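PDB 3OI8: magnesium and cobalt efflux protein CorC from Neisseria meningitidis serogroup B, which probably takes part in magnesium and cobalt transport and binds adenosine through its pair of CBS domains. Local coordinates for residues Asn10-Ala15 with Leu27-Val32; Leu93-Phe98 with Lys106-Pro111. All coordinates share one frame; numbering follows the deposited sequence.

Contact 1 (Asn10-Ala15 with Leu27-Val32)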
loop_
_atom_site.group_PDB
_atom_site.type_symbol
_atom_site.label_atom_id
_atom_site.label_comp_id
_atom_site.label_asym_id
_atom_site.label_seq_id
_atom_site.Cartn_x
_atom_site.Cartn_y
_atom_site.Cartn_z
ATOM N N ASN A 10 4.552 27.438 11.512
ATOM C CA ASN A 10 5.473 28.583 11.464
ATOM C C ASN A 10 6.906 28.138 11.700
ATOM O O ASN A 10 7.832 28.534 10.981
ATOM C CB ASN A 10 5.103 29.650 12.513
ATOM C CG ASN A 10 3.821 30.370 12.183
ATOM O OD1 ASN A 10 3.264 30.208 11.094
ATOM N ND2 ASN A 10 3.334 31.174 13.128
ATOM N N LEU A 11 7.082 27.329 12.735
ATOM C CA LEU A 11 8.385 26.784 13.093
ATOM C C LEU A 11 9.021 26.070 11.892
ATOM O O LEU A 11 10.178 26.295 11.558
ATOM C CB LEU A 11 8.194 25.788 14.233
ATOM C CG LEU A 11 9.416 25.061 14.774
ATOM C CD1 LEU A 11 9.953 25.850 15.947
ATOM C CD2 LEU A 11 9.048 23.639 15.194
ATOM N N LEU A 12 8.243 25.220 11.234
ATOM C CA LEU A 12 8.754 24.458 10.102
ATOM C C LEU A 12 8.963 25.309 8.847
ATOM O O LEU A 12 9.963 25.142 8.142
ATOM C CB LEU A 12 7.837 23.285 9.797
ATOM C CG LEU A 12 7.748 22.260 10.934
ATOM C CD1 LEU A 12 6.599 21.305 10.689
ATOM C CD2 LEU A 12 9.063 21.516 11.141
ATOM N N ARG A 13 8.010 26.196 8.560
ATOM C CA ARG A 13 8.142 27.103 7.427
ATOM C C ARG A 13 9.378 27.966 7.616
ATOM O O ARG A 13 10.063 28.322 6.645
ATOM C CB ARG A 13 6.896 27.971 7.270
ATOM C CG ARG A 13 5.967 27.454 6.202
ATOM C CD ARG A 13 4.531 27.834 6.454
ATOM N NE ARG A 13 3.641 26.845 5.853
ATOM C CZ ARG A 13 2.320 26.964 5.782
ATOM N NH1 ARG A 13 1.724 28.045 6.271
ATOM N NH2 ARG A 13 1.596 26.004 5.214
ATOM N N GLN A 14 9.672 28.275 8.876
ATOM C CA GLN A 14 10.866 29.037 9.220
ATOM C C GLN A 14 12.132 28.265 8.858
ATOM O O GLN A 14 13.038 28.807 8.220
ATOM C CB GLN A 14 10.877 29.378 10.712
ATOM C CG GLN A 14 12.020 30.295 11.126
ATOM C CD GLN A 14 12.639 29.905 12.457
ATOM O OE1 GLN A 14 13.387 28.927 12.544
ATOM N NE2 GLN A 14 12.337 30.674 13.501
ATOM N N ALA A 15 12.202 26.997 9.261
ATOM C CA ALA A 15 13.401 26.198 9.005
ATOM C C ALA A 15 13.643 26.075 7.503
ATOM O O ALA A 15 14.776 26.226 7.027
ATOM C CB ALA A 15 13.288 24.831 9.652
ATOM N N LEU A 27 6.820 20.043 2.488
ATOM C CA LEU A 27 5.482 19.620 2.098
ATOM C C LEU A 27 5.176 18.287 2.747
ATOM O O LEU A 27 4.038 18.013 3.111
ATOM C CB LEU A 27 5.352 19.526 0.577
ATOM C CG LEU A 27 5.208 20.866 -0.148
ATOM C CD1 LEU A 27 5.065 20.662 -1.648
ATOM C CD2 LEU A 27 4.016 21.635 0.412
ATOM N N ARG A 28 6.202 17.460 2.910
ATOM C CA ARG A 28 5.988 16.146 3.499
ATOM C C ARG A 28 5.649 16.296 4.984
ATOM O O ARG A 28 4.747 15.629 5.492
ATOM C CB ARG A 28 7.220 15.271 3.292
ATOM C CG ARG A 28 6.959 13.785 3.401
ATOM C CD ARG A 28 8.226 12.971 3.112
ATOM N NE ARG A 28 8.144 11.658 3.744
ATOM C CZ ARG A 28 9.126 10.765 3.776
ATOM N NH1 ARG A 28 8.929 9.610 4.394
ATOM N NH2 ARG A 28 10.300 11.019 3.200
ATOM N N LEU A 29 6.362 17.189 5.671
ATOM C CA LEU A 29 6.109 17.449 7.089
ATOM C C LEU A 29 4.724 18.027 7.330
ATOM O O LEU A 29 4.041 17.618 8.272
ATOM C CB LEU A 29 7.181 18.373 7.700
ATOM C CG LEU A 29 8.593 17.798 7.829
ATOM C CD1 LEU A 29 9.565 18.864 8.340
ATOM C CD2 LEU A 29 8.613 16.601 8.749
ATOM N N GLU A 30 4.309 18.989 6.501
ATOM C CA GLU A 30 2.972 19.578 6.647
ATOM C C GLU A 30 1.882 18.541 6.389
ATOM O O GLU A 30 0.818 18.562 7.017
ATOM C CB GLU A 30 2.777 20.750 5.684
ATOM C CG GLU A 30 3.716 21.921 5.913
ATOM C CD GLU A 30 3.361 23.123 5.057
ATOM O OE1 GLU A 30 2.193 23.221 4.624
ATOM O OE2 GLU A 30 4.247 23.971 4.821
ATOM N N LYS A 31 2.137 17.646 5.439
ATOM C CA LYS A 31 1.169 16.590 5.140
ATOM C C LYS A 31 0.985 15.679 6.359
ATOM O O LYS A 31 -0.133 15.324 6.715
ATOM C CB LYS A 31 1.609 15.781 3.915
ATOM C CG LYS A 31 0.512 14.908 3.334
ATOM C CD LYS A 31 1.000 14.106 2.129
ATOM C CE LYS A 31 -0.127 13.276 1.512
ATOM N NZ LYS A 31 -0.786 12.376 2.507
ATOM N N VAL A 32 2.093 15.328 7.011
ATOM C CA VAL A 32 2.037 14.506 8.217
ATOM C C VAL A 32 1.243 15.207 9.303
ATOM O O VAL A 32 0.433 14.598 10.000
ATOM C CB VAL A 32 3.437 14.191 8.754
ATOM C CG1 VAL A 32 3.347 13.717 10.204
ATOM C CG2 VAL A 32 4.110 13.145 7.873
#
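Arg13 and Glu30 form a salt bridge across a helical hairpin, the two consecutive helices 5-17 and 23-35 of the N-terminal region that accompanies the CBS pair in this fragment. The guanidinium takes the carboxylate side-on, with one nitrogen for each oxygen. Arg13 NE donates to Glu30 OE2 at 3.1 Å, nearly straight at 159°. Arg13 NH2 reaches Glu30 OE1 at 2.9 Å. Both oxygens lie close to the guanidinium plane, yet the carboxylate is turned 58° against it, so each N-H arrives from above the carboxylate plane. The salt bridge is therefore twisted, and a longer contact from NH2 to OE2 is only a weak bond. An arginine chain extended from CG to NE makes up the distance, since its CB does not itself point at the partner helix.

Beside this charged pair lies the apolar part of the interface, where Leu12 and Leu29 both aim across the hairpin and their side chains cross at about a right angle. Phe21, in the loop joining the helices, packs on both leucines, and Leu12 also rests on Leu26 and Leu33. Val32 of the second subunit packs on Leu29, so the hairpin belongs to the dimer interface too. Within the hairpin, the two leucines meet through single methyl groups, Leu12 CD2 and Leu29 CD1, 3.9 Å apart.

Contact 2 (Leu93-Phe98 with Lys106-Pro111)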
loop_
_atom_site.group_PDB
_atom_site.type_symbol
_atom_site.label_atom_id
_atom_site.label_comp_id
_atom_site.label_asym_id
_atom_site.label_seq_id
_atom_site.Cartn_x
_atom_site.Cartn_y
_atom_site.Cartn_z
ATOM N N LEU A 93 -7.888 -16.264 -4.750
ATOM C CA LEU A 93 -8.705 -17.027 -5.687
ATOM C C LEU A 93 -7.844 -17.878 -6.643
ATOM O O LEU A 93 -8.315 -18.877 -7.188
ATOM C CB LEU A 93 -9.609 -16.101 -6.502
ATOM C CG LEU A 93 -10.833 -15.486 -5.806
ATOM C CD1 LEU A 93 -11.471 -14.468 -6.736
ATOM C CD2 LEU A 93 -11.836 -16.573 -5.437
ATOM N N LEU A 94 -6.591 -17.490 -6.833
ATOM C CA LEU A 94 -5.733 -18.184 -7.788
ATOM C C LEU A 94 -5.427 -19.599 -7.308
ATOM O O LEU A 94 -4.965 -20.441 -8.075
ATOM C CB LEU A 94 -4.431 -17.420 -7.996
ATOM C CG LEU A 94 -4.527 -16.056 -8.677
ATOM C CD1 LEU A 94 -3.164 -15.391 -8.651
ATOM C CD2 LEU A 94 -5.039 -16.196 -10.102
ATOM N N LYS A 95 -5.661 -19.851 -6.026
ATOM C CA LYS A 95 -5.492 -21.197 -5.487
ATOM C C LYS A 95 -6.407 -22.187 -6.208
ATOM O O LYS A 95 -6.203 -23.399 -6.146
ATOM C CB LYS A 95 -5.785 -21.214 -3.977
ATOM C CG LYS A 95 -4.829 -20.355 -3.148
ATOM C CD LYS A 95 -5.188 -20.377 -1.662
ATOM C CE LYS A 95 -4.416 -19.320 -0.874
ATOM N NZ LYS A 95 -5.037 -19.021 0.462
ATOM N N TYR A 96 -7.430 -21.669 -6.883
ATOM C CA TYR A 96 -8.411 -22.538 -7.523
ATOM C C TYR A 96 -8.349 -22.436 -9.040
ATOM O O TYR A 96 -9.290 -22.803 -9.728
ATOM C CB TYR A 96 -9.823 -22.222 -7.023
ATOM C CG TYR A 96 -10.041 -22.621 -5.592
ATOM C CD1 TYR A 96 -10.091 -23.964 -5.230
ATOM C CD2 TYR A 96 -10.197 -21.659 -4.596
ATOM C CE1 TYR A 96 -10.289 -24.335 -3.911
ATOM C CE2 TYR A 96 -10.388 -22.018 -3.278
ATOM C CZ TYR A 96 -10.440 -23.357 -2.942
ATOM O OH TYR A 96 -10.647 -23.721 -1.629
HETATM N N MSE A 97 -7.234 -21.928 -9.551
HETATM C CA MSE A 97 -7.060 -21.744 -10.985
HETATM C C MSE A 97 -7.286 -23.045 -11.753
HETATM O O MSE A 97 -7.937 -23.057 -12.798
HETATM C CB MSE A 97 -5.653 -21.214 -11.258
HETATM C CG MSE A 97 -5.203 -21.280 -12.710
HETATM SE SE MSE A 97 -5.534 -19.655 -13.718
HETATM C CE MSE A 97 -5.672 -18.383 -12.225
ATOM N N PHE A 98 -6.764 -24.147 -11.232
ATOM C CA PHE A 98 -6.838 -25.412 -11.964
ATOM C C PHE A 98 -7.845 -26.421 -11.436
ATOM O O PHE A 98 -8.063 -27.466 -12.056
ATOM C CB PHE A 98 -5.441 -26.018 -12.082
ATOM C CG PHE A 98 -4.417 -25.017 -12.521
ATOM C CD1 PHE A 98 -4.327 -24.643 -13.851
ATOM C CD2 PHE A 98 -3.586 -24.406 -11.596
ATOM C CE1 PHE A 98 -3.401 -23.698 -14.261
ATOM C CE2 PHE A 98 -2.662 -23.456 -11.999
ATOM C CZ PHE A 98 -2.574 -23.102 -13.333
ATOM N N LYS A 106 -14.902 -20.461 2.347
ATOM C CA LYS A 106 -14.435 -20.484 3.742
ATOM C C LYS A 106 -12.988 -20.977 3.882
ATOM O O LYS A 106 -12.316 -20.674 4.874
ATOM C CB LYS A 106 -15.335 -21.355 4.618
ATOM C CG LYS A 106 -16.794 -20.931 4.653
ATOM C CD LYS A 106 -17.063 -19.847 5.683
ATOM C CE LYS A 106 -18.558 -19.508 5.722
ATOM N NZ LYS A 106 -19.399 -20.744 5.834
ATOM N N SER A 107 -12.512 -21.743 2.903
ATOM C CA SER A 107 -11.107 -22.187 2.922
ATOM C C SER A 107 -10.090 -21.057 2.727
ATOM O O SER A 107 -8.917 -21.208 3.086
ATOM C CB SER A 107 -10.848 -23.273 1.862
ATOM O OG SER A 107 -11.586 -24.449 2.182
ATOM N N ILE A 108 -10.516 -19.944 2.131
ATOM C CA ILE A 108 -9.572 -18.855 1.826
ATOM C C ILE A 108 -9.965 -17.525 2.467
ATOM O O ILE A 108 -9.251 -16.539 2.349
ATOM C CB ILE A 108 -9.364 -18.632 0.282
ATOM C CG1 ILE A 108 -10.684 -18.279 -0.409
ATOM C CG2 ILE A 108 -8.679 -19.844 -0.398
ATOM C CD1 ILE A 108 -10.532 -18.003 -1.899
ATOM N N LEU A 109 -11.112 -17.500 3.132
ATOM C CA LEU A 109 -11.590 -16.284 3.767
ATOM C C LEU A 109 -10.713 -15.924 4.957
ATOM O O LEU A 109 -10.406 -16.772 5.800
ATOM C CB LEU A 109 -13.022 -16.497 4.261
ATOM C CG LEU A 109 -13.792 -15.270 4.724
ATOM C CD1 LEU A 109 -14.052 -14.378 3.524
ATOM C CD2 LEU A 109 -15.093 -15.707 5.374
ATOM N N ARG A 110 -10.318 -14.662 5.040
ATOM C CA ARG A 110 -9.569 -14.204 6.202
ATOM C C ARG A 110 -10.501 -13.456 7.140
ATOM O O ARG A 110 -11.494 -12.889 6.692
ATOM C CB ARG A 110 -8.430 -13.302 5.759
ATOM C CG ARG A 110 -7.435 -14.000 4.817
ATOM C CD ARG A 110 -6.568 -12.985 4.116
ATOM N NE ARG A 110 -5.754 -13.568 3.050
ATOM C CZ ARG A 110 -4.453 -13.333 2.900
ATOM N NH1 ARG A 110 -3.822 -12.541 3.758
ATOM N NH2 ARG A 110 -3.783 -13.886 1.898
ATOM N N PRO A 111 -10.178 -13.449 8.446
ATOM C CA PRO A 111 -10.968 -12.704 9.438
ATOM C C PRO A 111 -10.901 -11.196 9.187
ATOM O O PRO A 111 -9.884 -10.690 8.731
ATOM C CB PRO A 111 -10.288 -13.046 10.768
ATOM C CG PRO A 111 -8.934 -13.577 10.399
ATOM C CD PRO A 111 -9.084 -14.217 9.064
#
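Ser107 brings its CB to within 3.5 Å of Tyr96 OH in the CBS pair, where residues 93-98 fall in the first CBS motif and 106-111 in the second. The serine OG lies further from the phenol oxygen, so the approach is a van der Waals touch by the methylene.

Ile108, next along the chain, contributes the largest share of the contact and divides its branches among three partners. With chi1 at 60°, CG1 sits between the backbone N and the carbonyl carbon, which sends CD1 to Leu93 while CG2 serves Lys95 and Tyr96. Ile108 CD1 meets Leu93 CD2 at 4.0 Å, the two side chains crossing nearly perpendicularly. Leu93 starts out pointing away from this segment, and only the end of its side chain comes back to it. Ile108 CG2 lies 3.8 Å from Lys95 CD, alongside an extended lysine chain that runs past the isoleucine in the opposite direction. The same methyl of Ile108 approaches Tyr96 CE2 at 4.0 Å, oblique to the ring. Phe103 reinforces this apolar cluster, packing on Leu93 and Ile108 and meeting the Tyr96 ring edge-to-face, while Leu88 of strand 84-89 touches Leu93 and Ile108.

Arg110 brings the end of its side chain back toward the first segment, where its NE forms a salt bridge with Asp92, the residue just before Leu93. That carboxylate may also temper the like charges of Lys95 and Arg110, as Lys95 NZ and Arg110 NH2 stand 5.5 Å apart.

Overall arrangement
From the N terminus the chain first builds helices 5-17 and 23-35, and contact 1 closes the short loop between them. It then runs through strands 45-46 and 53-54, helix 59-69 and strands 73-77 and 84-89 before contact 2 closes a second short excursion, between the two segments of the CBS pair. The loops follow in series, neither nesting nor crossing. The centres of contacts 1 and 2 lie 45 Å apart, on opposite sides of the chain's centre. Bound adenosine is about 12 Å from the Leu93 side chain of contact 2. Contact 1 ties up the N-terminal hairpin, contact 2 ties the 3-10 turn and loop after strand 84-89 to helix 105-108, and both regions touch the second subunit.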